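Local coordinates for protein putative deoxyribonuclease yjjV (Escherichia coli, PDB 1ZZM) that probably hydrolyses ester bonds as a TatD-type member of the metal-dependent hydrolases, using bound divalent metal ions, at residues G34-A40 / P58-G64; L70-D75 / R111-L115; G180-P185 / M211-Q217. One frame throughout, in Å; residues are numbered along the deposited sequence.

Contact 1 of 3, residues G34-A40 / P58-G64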
ATOM      1  N   GLY A  34      15.418  -0.744  -1.335  1.00 14.44           N
ATOM      2  CA  GLY A  34      15.995   0.589  -1.445  1.00 13.95           C
ATOM      3  C   GLY A  34      15.125   1.800  -1.213  1.00 14.46           C
ATOM      4  O   GLY A  34      15.650   2.881  -0.901  1.00 13.35           O
ATOM      5  N   LYS A  35      13.812   1.643  -1.405  1.00 13.80           N
ATOM      6  CA  LYS A  35      12.862   2.731  -1.164  1.00 13.04           C
ATOM      7  C   LYS A  35      11.651   2.128  -0.472  1.00 12.21           C
ATOM      8  O   LYS A  35      11.320   0.946  -0.660  1.00 11.18           O
ATOM      9  CB  LYS A  35      12.424   3.402  -2.475  1.00 15.98           C
ATOM     10  CG  LYS A  35      13.570   4.180  -3.144  1.00 20.61           C
ATOM     11  CD  LYS A  35      13.167   4.840  -4.417  1.00 27.77           C
ATOM     12  CE  LYS A  35      14.234   5.849  -4.818  1.00 28.74           C
ATOM     13  NZ  LYS A  35      15.583   5.231  -4.864  1.00 34.88           N
ATOM     14  N   ILE A  36      10.980   2.945   0.323  1.00 12.84           N
ATOM     15  CA  ILE A  36       9.805   2.492   1.051  1.00 11.62           C
ATOM     16  C   ILE A  36       8.749   3.599   0.994  1.00 11.21           C
ATOM     17  O   ILE A  36       9.074   4.763   1.227  1.00 13.79           O
ATOM     18  CB  ILE A  36      10.189   2.239   2.529  1.00 11.52           C
ATOM     19  CG1 ILE A  36      11.269   1.153   2.583  1.00 14.23           C
ATOM     20  CG2 ILE A  36       8.936   1.847   3.348  1.00 12.71           C
ATOM     21  CD1 ILE A  36      11.803   0.862   3.983  1.00 19.49           C
ATOM     22  N   ILE A  37       7.510   3.245   0.668  1.00 11.09           N
ATOM     23  CA  ILE A  37       6.423   4.227   0.639  1.00 10.07           C
ATOM     24  C   ILE A  37       5.659   4.072   1.959  1.00  9.22           C
ATOM     25  O   ILE A  37       5.242   2.938   2.310  1.00 10.17           O
ATOM     26  CB  ILE A  37       5.458   3.958  -0.532  1.00 13.95           C
ATOM     27  CG1 ILE A  37       6.187   4.152  -1.871  1.00 15.43           C
ATOM     28  CG2 ILE A  37       4.282   4.909  -0.477  1.00 13.54           C
ATOM     29  CD1 ILE A  37       7.296   3.177  -2.110  1.00 26.78           C
ATOM     30  N   VAL A  38       5.500   5.194   2.662  1.00  9.55           N
ATOM     31  CA  VAL A  38       4.861   5.262   3.986  1.00  9.94           C
ATOM     32  C   VAL A  38       3.495   5.932   3.908  1.00  9.84           C
ATOM     33  O   VAL A  38       3.397   7.145   3.754  1.00 10.47           O
ATOM     34  CB  VAL A  38       5.740   6.101   4.973  1.00  9.56           C
ATOM     35  CG1 VAL A  38       5.152   6.062   6.379  1.00 10.03           C
ATOM     36  CG2 VAL A  38       7.184   5.587   4.959  1.00  8.61           C
ATOM     37  N   PRO A  39       2.416   5.144   3.983  1.00 12.58           N
ATOM     38  CA  PRO A  39       1.084   5.749   3.914  1.00 10.85           C
ATOM     39  C   PRO A  39       0.598   6.154   5.298  1.00 11.69           C
ATOM     40  O   PRO A  39       0.750   5.385   6.265  1.00 12.06           O
ATOM     41  CB  PRO A  39       0.241   4.654   3.283  1.00 12.25           C
ATOM     42  CG  PRO A  39       0.884   3.387   3.735  1.00 12.31           C
ATOM     43  CD  PRO A  39       2.351   3.673   3.950  1.00 10.07           C
ATOM     44  N   ALA A  40       0.025   7.349   5.424  1.00 13.92           N
ATOM     45  CA  ALA A  40      -0.443   7.775   6.759  1.00 12.90           C
ATOM     46  C   ALA A  40      -1.752   7.080   7.100  1.00 14.00           C
ATOM     47  O   ALA A  40      -2.388   6.478   6.226  1.00 13.46           O
ATOM     48  CB  ALA A  40      -0.632   9.259   6.801  1.00 14.81           C
ATOM     49  N   PRO A  58      15.402   7.478   1.146  1.00 15.35           N
ATOM     50  CA  PRO A  58      14.611   6.314   0.738  1.00 16.99           C
ATOM     51  C   PRO A  58      13.110   6.340   0.993  1.00 15.16           C
ATOM     52  O   PRO A  58      12.401   5.519   0.453  1.00 15.86           O
ATOM     53  CB  PRO A  58      15.243   5.164   1.538  1.00 16.07           C
ATOM     54  CG  PRO A  58      16.608   5.648   1.832  1.00 18.11           C
ATOM     55  CD  PRO A  58      16.329   7.085   2.220  1.00 16.64           C
ATOM     56  N   LEU A  59      12.628   7.271   1.809  1.00 13.35           N
ATOM     57  CA  LEU A  59      11.225   7.239   2.154  1.00 13.01           C
ATOM     58  C   LEU A  59      10.324   8.206   1.397  1.00 12.17           C
ATOM     59  O   LEU A  59      10.622   9.372   1.224  1.00 10.49           O
ATOM     60  CB  LEU A  59      11.070   7.480   3.667  1.00 12.57           C
ATOM     61  CG  LEU A  59      11.869   6.567   4.589  1.00 14.81           C
ATOM     62  CD1 LEU A  59      11.710   7.060   6.061  1.00 14.50           C
ATOM     63  CD2 LEU A  59      11.320   5.124   4.447  1.00 13.33           C
ATOM     64  N   TYR A  60       9.198   7.685   0.954  1.00  8.84           N
ATOM     65  CA  TYR A  60       8.251   8.497   0.223  1.00 10.40           C
ATOM     66  C   TYR A  60       6.985   8.392   1.025  1.00 12.38           C
ATOM     67  O   TYR A  60       6.813   7.430   1.819  1.00 12.00           O
ATOM     68  CB  TYR A  60       8.070   7.928  -1.174  1.00 13.79           C
ATOM     69  CG  TYR A  60       9.226   8.277  -2.086  1.00 14.01           C
ATOM     70  CD1 TYR A  60       9.103   9.308  -3.021  1.00 16.06           C
ATOM     71  CD2 TYR A  60      10.455   7.612  -1.989  1.00 16.46           C
ATOM     72  CE1 TYR A  60      10.167   9.684  -3.840  1.00 18.25           C
ATOM     73  CE2 TYR A  60      11.534   7.979  -2.811  1.00 19.29           C
ATOM     74  CZ  TYR A  60      11.377   9.022  -3.732  1.00 23.12           C
ATOM     75  OH  TYR A  60      12.419   9.426  -4.542  1.00 21.37           O
ATOM     76  N   ALA A  61       6.075   9.324   0.804  1.00 14.00           N
ATOM     77  CA  ALA A  61       4.857   9.320   1.613  1.00 11.06           C
ATOM     78  C   ALA A  61       3.539   9.375   0.853  1.00 12.07           C
ATOM     79  O   ALA A  61       3.506   9.740  -0.323  1.00 10.62           O
ATOM     80  CB  ALA A  61       4.925  10.521   2.559  1.00 11.77           C
ATOM     81  N   ALA A  62       2.464   8.997   1.563  1.00  7.91           N
ATOM     82  CA  ALA A  62       1.097   9.114   1.089  1.00  9.67           C
ATOM     83  C   ALA A  62       0.362   9.669   2.333  1.00  8.26           C
ATOM     84  O   ALA A  62       0.718   9.323   3.482  1.00  9.43           O
ATOM     85  CB  ALA A  62       0.526   7.761   0.680  1.00  8.05           C
ATOM     86  N   LEU A  63      -0.606  10.559   2.109  1.00  8.18           N
ATOM     87  CA  LEU A  63      -1.395  11.159   3.181  1.00  9.28           C
ATOM     88  C   LEU A  63      -2.842  10.781   2.919  1.00  8.85           C
ATOM     89  O   LEU A  63      -3.338  10.815   1.774  1.00 10.28           O
ATOM     90  CB  LEU A  63      -1.279  12.690   3.172  1.00 11.22           C
ATOM     91  CG  LEU A  63       0.130  13.258   3.319  1.00 13.69           C
ATOM     92  CD1 LEU A  63       0.053  14.793   3.268  1.00 12.89           C
ATOM     93  CD2 LEU A  63       0.734  12.764   4.647  1.00 11.69           C
ATOM     94  N   GLY A  64      -3.528  10.412   3.994  1.00 10.04           N
ATOM     95  CA  GLY A  64      -4.892   9.989   3.856  1.00  9.79           C
ATOM     96  C   GLY A  64      -5.374   9.514   5.208  1.00 11.04           C
ATOM     97  O   GLY A  64      -4.588   9.406   6.179  1.00 12.24           O
TER

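Contact 2 of 3, residues L70-D75 / R111-L115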
ATOM      1  N   LEU A  70     -11.300   5.223  11.743  1.00 14.07           N
ATOM      2  CA  LEU A  70     -12.492   6.026  11.464  1.00 15.76           C
ATOM      3  C   LEU A  70     -12.923   6.947  12.596  1.00 17.07           C
ATOM      4  O   LEU A  70     -13.328   8.088  12.359  1.00 15.45           O
ATOM      5  CB  LEU A  70     -13.677   5.126  11.063  1.00 15.26           C
ATOM      6  CG  LEU A  70     -14.911   5.928  10.617  1.00 16.10           C
ATOM      7  CD1 LEU A  70     -14.552   6.733   9.390  1.00 22.52           C
ATOM      8  CD2 LEU A  70     -16.088   5.014  10.318  1.00 20.25           C
ATOM      9  N   GLU A  71     -12.814   6.462  13.829  1.00 16.52           N
ATOM     10  CA  GLU A  71     -13.243   7.248  14.972  1.00 22.00           C
ATOM     11  C   GLU A  71     -12.478   8.542  15.161  1.00 20.76           C
ATOM     12  O   GLU A  71     -12.977   9.458  15.808  1.00 19.49           O
ATOM     13  CB  GLU A  71     -13.152   6.411  16.256  1.00 26.61           C
ATOM     14  CG  GLU A  71     -14.086   5.203  16.273  1.00 34.88           C
ATOM     15  CD  GLU A  71     -14.090   4.491  17.637  1.00 42.88           C
ATOM     16  OE1 GLU A  71     -12.992   4.300  18.228  1.00 45.09           O
ATOM     17  OE2 GLU A  71     -15.188   4.116  18.117  1.00 46.85           O
ATOM     18  N   LYS A  72     -11.283   8.629  14.577  1.00 18.07           N
ATOM     19  CA  LYS A  72     -10.446   9.804  14.703  1.00 17.21           C
ATOM     20  C   LYS A  72     -10.634  10.828  13.583  1.00 18.06           C
ATOM     21  O   LYS A  72     -10.187  11.957  13.701  1.00 15.81           O
ATOM     22  CB  LYS A  72      -8.973   9.374  14.747  1.00 20.58           C
ATOM     23  CG  LYS A  72      -8.605   8.477  15.926  1.00 24.10           C
ATOM     24  CD  LYS A  72      -7.256   7.801  15.680  1.00 30.40           C
ATOM     25  CE  LYS A  72      -6.465   7.566  16.986  1.00 34.22           C
ATOM     26  NZ  LYS A  72      -5.149   6.891  16.726  1.00 31.50           N
ATOM     27  N   HIS A  73     -11.322  10.456  12.513  1.00 16.19           N
ATOM     28  CA  HIS A  73     -11.479  11.358  11.375  1.00 17.92           C
ATOM     29  C   HIS A  73     -12.670  12.295  11.447  1.00 19.73           C
ATOM     30  O   HIS A  73     -13.827  11.859  11.567  1.00 19.46           O
ATOM     31  CB  HIS A  73     -11.550  10.545  10.075  1.00 16.45           C
ATOM     32  CG  HIS A  73     -10.482   9.499   9.969  1.00 13.93           C
ATOM     33  ND1 HIS A  73      -9.190   9.715  10.398  1.00 12.44           N
ATOM     34  CD2 HIS A  73     -10.504   8.249   9.444  1.00 13.84           C
ATOM     35  CE1 HIS A  73      -8.456   8.642  10.140  1.00 11.25           C
ATOM     36  NE2 HIS A  73      -9.228   7.736   9.558  1.00 14.88           N
ATOM     37  N   SER A  74     -12.370  13.585  11.352  1.00 18.81           N
ATOM     38  CA  SER A  74     -13.389  14.643  11.414  1.00 21.56           C
ATOM     39  C   SER A  74     -13.293  15.497  10.162  1.00 21.51           C
ATOM     40  O   SER A  74     -12.419  15.269   9.330  1.00 21.03           O
ATOM     41  CB  SER A  74     -13.157  15.536  12.637  1.00 19.98           C
ATOM     42  OG  SER A  74     -11.865  16.138  12.603  1.00 22.78           O
ATOM     43  N   ASP A  75     -14.193  16.472  10.025  1.00 22.48           N
ATOM     44  CA  ASP A  75     -14.142  17.365   8.867  1.00 20.81           C
ATOM     45  C   ASP A  75     -12.819  18.131   8.943  1.00 19.89           C
ATOM     46  O   ASP A  75     -12.259  18.539   7.913  1.00 17.76           O
ATOM     47  CB  ASP A  75     -15.325  18.351   8.861  1.00 25.13           C
ATOM     48  CG  ASP A  75     -16.647  17.680   8.496  1.00 31.62           C
ATOM     49  OD1 ASP A  75     -16.643  16.603   7.847  1.00 35.15           O
ATOM     50  OD2 ASP A  75     -17.705  18.236   8.842  1.00 36.01           O
ATOM     51  N   ARG A 111     -20.507   5.533   6.707  1.00 10.81           N
ATOM     52  CA  ARG A 111     -19.574   6.631   6.912  1.00 15.21           C
ATOM     53  C   ARG A 111     -18.219   6.287   6.286  1.00 13.40           C
ATOM     54  O   ARG A 111     -17.555   7.178   5.776  1.00 11.44           O
ATOM     55  CB  ARG A 111     -19.350   6.965   8.392  1.00 18.05           C
ATOM     56  CG  ARG A 111     -18.331   8.112   8.555  1.00 22.20           C
ATOM     57  CD  ARG A 111     -18.478   8.837   9.880  1.00 27.30           C
ATOM     58  NE  ARG A 111     -17.428   9.836  10.118  1.00 28.57           N
ATOM     59  CZ  ARG A 111     -17.352  11.028   9.536  1.00 30.65           C
ATOM     60  NH1 ARG A 111     -18.266  11.408   8.644  1.00 32.32           N
ATOM     61  NH2 ARG A 111     -16.384  11.876   9.880  1.00 31.03           N
ATOM     62  N   GLN A 112     -17.792   5.017   6.338  1.00 10.99           N
ATOM     63  CA  GLN A 112     -16.508   4.668   5.698  1.00  9.96           C
ATOM     64  C   GLN A 112     -16.557   5.019   4.221  1.00 11.79           C
ATOM     65  O   GLN A 112     -15.571   5.520   3.644  1.00  9.13           O
ATOM     66  CB  GLN A 112     -16.214   3.166   5.770  1.00 10.42           C
ATOM     67  CG  GLN A 112     -15.793   2.652   7.140  1.00 11.78           C
ATOM     68  CD  GLN A 112     -15.238   1.242   7.046  1.00 14.78           C
ATOM     69  OE1 GLN A 112     -14.532   0.912   6.092  1.00 12.29           O
ATOM     70  NE2 GLN A 112     -15.537   0.409   8.048  1.00 10.89           N
ATOM     71  N   GLN A 113     -17.682   4.696   3.584  1.00  9.97           N
ATOM     72  CA  GLN A 113     -17.793   4.984   2.147  1.00 10.86           C
ATOM     73  C   GLN A 113     -17.848   6.463   1.838  1.00 10.78           C
ATOM     74  O   GLN A 113     -17.302   6.912   0.819  1.00  9.22           O
ATOM     75  CB  GLN A 113     -19.005   4.286   1.562  1.00  9.15           C
ATOM     76  CG  GLN A 113     -18.805   2.779   1.616  1.00 12.91           C
ATOM     77  CD  GLN A 113     -20.034   2.020   1.231  1.00 14.97           C
ATOM     78  OE1 GLN A 113     -20.292   1.799   0.049  1.00 12.69           O
ATOM     79  NE2 GLN A 113     -20.823   1.632   2.229  1.00 15.02           N
ATOM     80  N   TRP A 114     -18.513   7.234   2.688  1.00 11.16           N
ATOM     81  CA  TRP A 114     -18.562   8.685   2.409  1.00 11.36           C
ATOM     82  C   TRP A 114     -17.138   9.227   2.517  1.00 12.04           C
ATOM     83  O   TRP A 114     -16.682  10.047   1.687  1.00 12.03           O
ATOM     84  CB  TRP A 114     -19.452   9.398   3.445  1.00 12.82           C
ATOM     85  CG  TRP A 114     -19.466  10.867   3.266  1.00 16.82           C
ATOM     86  CD1 TRP A 114     -20.227  11.572   2.372  1.00 17.28           C
ATOM     87  CD2 TRP A 114     -18.673  11.823   3.967  1.00 19.65           C
ATOM     88  NE1 TRP A 114     -19.957  12.918   2.478  1.00 22.11           N
ATOM     89  CE2 TRP A 114     -19.004  13.100   3.449  1.00 21.23           C
ATOM     90  CE3 TRP A 114     -17.717  11.733   4.985  1.00 19.94           C
ATOM     91  CZ2 TRP A 114     -18.408  14.280   3.915  1.00 24.11           C
ATOM     92  CZ3 TRP A 114     -17.127  12.903   5.448  1.00 25.24           C
ATOM     93  CH2 TRP A 114     -17.476  14.162   4.910  1.00 19.21           C
ATOM     94  N   LEU A 115     -16.428   8.775   3.545  1.00 11.05           N
ATOM     95  CA  LEU A 115     -15.068   9.257   3.774  1.00 12.99           C
ATOM     96  C   LEU A 115     -14.140   8.848   2.638  1.00 11.02           C
ATOM     97  O   LEU A 115     -13.283   9.630   2.206  1.00 11.35           O
ATOM     98  CB  LEU A 115     -14.527   8.741   5.117  1.00 11.51           C
ATOM     99  CG  LEU A 115     -13.098   9.194   5.442  1.00 19.41           C
ATOM    100  CD1 LEU A 115     -13.032  10.706   5.389  1.00 23.92           C
ATOM    101  CD2 LEU A 115     -12.704   8.710   6.858  1.00 21.85           C
TER
HETATM  102  O   HOH W   1     -15.855   9.139  12.171  1.00 29.35           O
HETATM  103  O   HOH W   2     -15.704  13.973   8.689  1.00 48.32           O

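Contact 3 of 3, residues G180-P185 / M211-Q217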
ATOM      1  N   GLY A 180       2.849 -10.470   2.494  1.00 14.14           N
ATOM      2  CA  GLY A 180       2.947 -11.717   3.252  1.00 16.44           C
ATOM      3  C   GLY A 180       1.864 -12.755   3.072  1.00 17.49           C
ATOM      4  O   GLY A 180       2.056 -13.941   3.405  1.00 16.11           O
ATOM      5  N   THR A 181       0.728 -12.324   2.536  1.00 16.45           N
ATOM      6  CA  THR A 181      -0.388 -13.231   2.314  1.00 16.90           C
ATOM      7  C   THR A 181       0.011 -14.415   1.445  1.00 19.38           C
ATOM      8  O   THR A 181      -0.482 -15.536   1.650  1.00 20.61           O
ATOM      9  CB  THR A 181      -1.559 -12.519   1.620  1.00 18.97           C
ATOM     10  OG1 THR A 181      -2.022 -11.450   2.453  1.00 21.57           O
ATOM     11  CG2 THR A 181      -2.707 -13.516   1.341  1.00 17.18           C
ATOM     12  N   ILE A 182       0.909 -14.196   0.486  1.00 16.23           N
ATOM     13  CA  ILE A 182       1.264 -15.300  -0.388  1.00 17.86           C
ATOM     14  C   ILE A 182       2.176 -16.347   0.239  1.00 19.51           C
ATOM     15  O   ILE A 182       2.477 -17.343  -0.409  1.00 17.87           O
ATOM     16  CB  ILE A 182       1.908 -14.838  -1.720  1.00 15.49           C
ATOM     17  CG1 ILE A 182       3.219 -14.071  -1.497  1.00 17.23           C
ATOM     18  CG2 ILE A 182       0.911 -13.973  -2.486  1.00 13.25           C
ATOM     19  CD1 ILE A 182       4.233 -14.758  -0.636  1.00 26.05           C
ATOM     20  N   THR A 183       2.626 -16.113   1.475  1.00 20.32           N
ATOM     21  CA  THR A 183       3.514 -17.083   2.126  1.00 20.76           C
ATOM     22  C   THR A 183       2.754 -18.127   2.925  1.00 22.97           C
ATOM     23  O   THR A 183       3.375 -19.018   3.525  1.00 21.48           O
ATOM     24  CB  THR A 183       4.543 -16.425   3.079  1.00 18.53           C
ATOM     25  OG1 THR A 183       3.862 -15.826   4.181  1.00 18.29           O
ATOM     26  CG2 THR A 183       5.376 -15.388   2.347  1.00 17.65           C
ATOM     27  N   TYR A 184       1.423 -18.020   2.920  1.00 21.22           N
ATOM     28  CA  TYR A 184       0.531 -18.937   3.635  1.00 21.54           C
ATOM     29  C   TYR A 184      -0.349 -19.740   2.662  1.00 21.92           C
ATOM     30  O   TYR A 184      -1.534 -19.453   2.513  1.00 21.22           O
ATOM     31  CB  TYR A 184      -0.397 -18.132   4.553  1.00 21.56           C
ATOM     32  CG  TYR A 184       0.310 -17.386   5.671  1.00 22.77           C
ATOM     33  CD1 TYR A 184       0.633 -18.035   6.855  1.00 21.69           C
ATOM     34  CD2 TYR A 184       0.609 -16.024   5.563  1.00 22.05           C
ATOM     35  CE1 TYR A 184       1.222 -17.354   7.915  1.00 22.49           C
ATOM     36  CE2 TYR A 184       1.211 -15.328   6.622  1.00 20.62           C
ATOM     37  CZ  TYR A 184       1.505 -16.008   7.798  1.00 21.78           C
ATOM     38  OH  TYR A 184       2.027 -15.366   8.890  1.00 18.68           O
ATOM     39  N   PRO A 185       0.193 -20.790   2.035  1.00 21.85           N
ATOM     40  CA  PRO A 185      -0.656 -21.543   1.095  1.00 22.75           C
ATOM     41  C   PRO A 185      -1.950 -22.161   1.631  1.00 24.48           C
ATOM     42  O   PRO A 185      -2.924 -22.360   0.878  1.00 21.46           O
ATOM     43  CB  PRO A 185       0.303 -22.585   0.509  1.00 25.76           C
ATOM     44  CG  PRO A 185       1.331 -22.763   1.570  1.00 26.23           C
ATOM     45  CD  PRO A 185       1.538 -21.381   2.157  1.00 22.14           C
ATOM     46  N   MET A 211       0.833  -7.954   9.126  1.00 16.52           N
ATOM     47  CA  MET A 211       0.943  -9.026   8.128  1.00 19.35           C
ATOM     48  C   MET A 211       2.284  -9.803   8.155  1.00 17.80           C
ATOM     49  O   MET A 211       2.972  -9.930   7.142  1.00 16.16           O
ATOM     50  CB  MET A 211       0.654  -8.436   6.719  1.00 21.93           C
ATOM     51  CG  MET A 211      -0.767  -7.752   6.599  1.00 27.44           C
ATOM     52  SD  MET A 211      -1.333  -7.045   4.946  1.00 32.10           S
ATOM     53  CE  MET A 211      -2.034  -8.513   4.159  1.00 34.44           C
ATOM     54  N   PRO A 212       2.671 -10.352   9.332  1.00 18.73           N
ATOM     55  CA  PRO A 212       3.928 -11.111   9.449  1.00 19.98           C
ATOM     56  C   PRO A 212       3.949 -12.283   8.473  1.00 18.05           C
ATOM     57  O   PRO A 212       2.900 -12.875   8.203  1.00 20.88           O
ATOM     58  CB  PRO A 212       3.926 -11.569  10.921  1.00 17.59           C
ATOM     59  CG  PRO A 212       2.470 -11.624  11.267  1.00 20.80           C
ATOM     60  CD  PRO A 212       1.950 -10.343  10.613  1.00 20.08           C
ATOM     61  N   LEU A 213       5.109 -12.614   7.918  1.00 18.56           N
ATOM     62  CA  LEU A 213       5.147 -13.735   6.975  1.00 20.29           C
ATOM     63  C   LEU A 213       5.115 -15.091   7.704  1.00 20.11           C
ATOM     64  O   LEU A 213       5.416 -15.186   8.911  1.00 18.82           O
ATOM     65  CB  LEU A 213       6.387 -13.668   6.088  1.00 15.25           C
ATOM     66  CG  LEU A 213       6.386 -12.721   4.881  1.00 18.07           C
ATOM     67  CD1 LEU A 213       6.176 -11.236   5.308  1.00 17.08           C
ATOM     68  CD2 LEU A 213       7.683 -12.894   4.154  1.00 14.57           C
ATOM     69  N   ASN A 214       4.753 -16.128   6.951  1.00 18.72           N
ATOM     70  CA  ASN A 214       4.671 -17.499   7.467  1.00 17.96           C
ATOM     71  C   ASN A 214       6.009 -17.914   8.072  1.00 19.63           C
ATOM     72  O   ASN A 214       7.032 -17.912   7.390  1.00 20.06           O
ATOM     73  CB  ASN A 214       4.299 -18.474   6.339  1.00 16.74           C
ATOM     74  CG  ASN A 214       3.839 -19.826   6.865  1.00 21.87           C
ATOM     75  OD1 ASN A 214       3.945 -20.092   8.055  1.00 21.50           O
ATOM     76  ND2 ASN A 214       3.315 -20.672   5.985  1.00 22.44           N
ATOM     77  N   GLY A 215       5.995 -18.257   9.356  1.00 24.47           N
ATOM     78  CA  GLY A 215       7.225 -18.672  10.016  1.00 26.83           C
ATOM     79  C   GLY A 215       7.873 -17.549  10.803  1.00 29.67           C
ATOM     80  O   GLY A 215       8.930 -17.743  11.425  1.00 29.56           O
ATOM     81  N   PHE A 216       7.238 -16.376  10.776  1.00 29.01           N
ATOM     82  CA  PHE A 216       7.742 -15.202  11.467  1.00 28.45           C
ATOM     83  C   PHE A 216       6.685 -14.563  12.315  1.00 27.89           C
ATOM     84  O   PHE A 216       6.802 -13.410  12.697  1.00 28.09           O
ATOM     85  CB  PHE A 216       8.273 -14.179  10.458  1.00 27.63           C
ATOM     86  CG  PHE A 216       9.476 -14.651   9.714  1.00 28.92           C
ATOM     87  CD1 PHE A 216       9.344 -15.445   8.581  1.00 27.28           C
ATOM     88  CD2 PHE A 216      10.754 -14.356  10.184  1.00 29.59           C
ATOM     89  CE1 PHE A 216      10.462 -15.941   7.928  1.00 25.97           C
ATOM     90  CE2 PHE A 216      11.870 -14.848   9.542  1.00 29.76           C
ATOM     91  CZ  PHE A 216      11.727 -15.647   8.407  1.00 29.02           C
ATOM     92  N   GLN A 217       5.632 -15.307  12.615  1.00 29.72           N
ATOM     93  CA  GLN A 217       4.566 -14.770  13.442  1.00 31.62           C
ATOM     94  C   GLN A 217       5.066 -14.600  14.883  1.00 33.35           C
ATOM     95  O   GLN A 217       6.040 -15.242  15.294  1.00 31.99           O
ATOM     96  CB  GLN A 217       3.366 -15.712  13.395  1.00 34.12           C
ATOM     97  CG  GLN A 217       2.678 -15.700  12.049  1.00 35.19           C
ATOM     98  CD  GLN A 217       1.835 -16.929  11.813  1.00 38.34           C
ATOM     99  OE1 GLN A 217       2.357 -18.005  11.491  1.00 36.83           O
ATOM    100  NE2 GLN A 217       0.519 -16.783  11.972  1.00 39.59           N
TER
HETATM  101  O   HOH W   3       3.556  -8.840   4.537  1.00 20.26           O

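Contact 1 of 3, residues G34-A40 / P58-G64
Ile36 and Leu59 lie side by side in a close, buried fit: Leu59 CD2 reaches to 3.6 Å from Ile36 CB and also brushes CG2 of Val38 at 4.2 Å. Leu59 CG sits beside its own backbone N (chi1 -54°), and together with an extended chi2 this brings CD2 towards the neighbouring strand. Strands 34-39 and 59-63 run parallel, 22° apart, and segments 34-40 and 58-64 exchange five backbone hydrogen bonds. The shortest is Val38 N to Tyr60 O at 2.7 Å; towards the C-terminal end, Ala62 N bonds to Val38 O at 3.0 Å. On the face that holds Ile37 and Tyr60, Pro39 CB touches Ala62 CB at 4.1 Å.

The looser, partly exposed part is the N-terminal edge, at Lys35, Pro58 and Tyr60. There the methylenes of Lys35 run obliquely past the Tyr60 ring, with CD 3.9 Å from CE2, before NZ turns off to a salt bridge with the carboxylate of Pro259. Replacing Lys35 by an alanine would probably leave that carboxylate without its charged mate and take away the methylenes that pass the Tyr60 ring.

Leu59 and Ala61 pack on helix 46-55, whereas the nearest side-chain atom of Pro39 is about 5 Å from a bound zinc ion, beside metal ligands His9 and Glu97. This is a parallel beta-alpha-beta unit of a TIM-barrel hydrolase, with its inner face turned to the metal centre.

Contact 2 of 3, residues L70-D75 / R111-L115
The guanidinium of Arg111 meets His73 through its edge: the carbonyl O of His73 lies close to the guanidinium plane and accepts from NH2 at 3.1 Å, while two waters lie at the same group's edge. Leu70 CD1 approaches the guanidinium obliquely. The His73 imidazole, likewise, meets Leu115 CD2 at a slant, its CD2 only 3.4 Å from that methyl.

These groups join the loop that follows strand 59-63 to helix 109-125, within the TIM-barrel fold of the TatD family. The apolar centre is built by two leucines that slide past each other in opposite directions, with Leu70 CD1 3.7 Å from Leu115 CD2. On its other branch, Leu70 CD2 rests 4.0 Å from CG of Gln112. The amide end of Gln112 is held elsewhere, by the backbone of Pro107 and Asp101, and His73 NE2 is engaged with the carbonyl of His66, so that both side chains are anchored from outside while their carbon parts do the packing. Leu70 and Gln112 also line the pocket occupied by a polyethylene glycol molecule, probably a crystallisation additive.

Towards the solvent the contact becomes polar. Arg111 has CG anti to its backbone N (chi1 179°) and continues extended to NE, a reach that carries the guanidinium out to residues 73-75. Asp75 OD1 stands 5.2 Å from Arg111 NH2, too far for a direct salt bridge; a water lies between them, donating to OD1, and the opposite charges would probably still attract at this range. The other water, at the NE side of the guanidinium edge, accepts from Arg111 NE and donates to Leu70 O at 2.7 Å.

Contact 3 of 3, residues G180-P185 / M211-Q217
A short 3-10 turn, closed by Thr183 N to Gly180 O, lies against the type II beta turn running from Leu213 to Phe216, with Gly180 and Leu213 coming to 4.8 Å between CA atoms. The fit at Gly180 is close: a beta carbon there would collide with Met211 O, and beside it a water accepts from Gly180 N and donates to Met211 O.

Thr183 ties the two turns together. Its OG1, held between the backbone N and the carbonyl carbon (chi1 66°), donates to Gly180 O at 2.7 Å and receives the nearly straight bond from Asn214 N at 2.9 Å, 171° at the hydrogen. That rotation also sends the methyl CG2 crosswise onto CG of Leu213, 3.8 Å away. Asn214 adds a second grip, its ND2 donating to Thr183 O at 3.0 Å with the acceptor almost in the amide plane.

The Tyr184 ring lies over Asn214. Asn214 CB makes a CH-pi contact with one face, 3.9 Å from the centroid and offset towards the rim, and the amide is nearly parallel to the ring, 14° apart. At the far end Tyr184 OH donates to Pro212 O at 2.7 Å, from above that carbonyl's plane. CG of Gln217 closes on the same hydroxyl at 3.2 Å, its amide turned steeply to the ring.

Met211 CE reaches Thr181 OG1, and the Met211 side chain adjoins those of Asp207 and His157, both metal ligands. Two loops that follow neighbouring barrel strands are thus clasped together at the rim of the metal centre, on the side of a TIM barrel where active sites are found.

In the fold
Along the chain the three contacts follow in series, each closing before the next opens, and all belong to one TIM-barrel domain. Contact 1 lies in the barrel wall itself, whereas contacts 2 and 3 join elements that follow the strands. Strand 59-63 of contact 1 leads into the loop 70-75 of contact 2, and the nearest atoms of these two are about 6 Å apart, with centres about 22 Å apart. Contact 3, following the adjacent barrel strands 175-178 and 202-204, is about 22 Å from contact 1 and 30 Å from contact 2 between centres. The contacts thus sit at separate places in the wall and loops around one metal centre, which contacts 1 and 3 approach most closely.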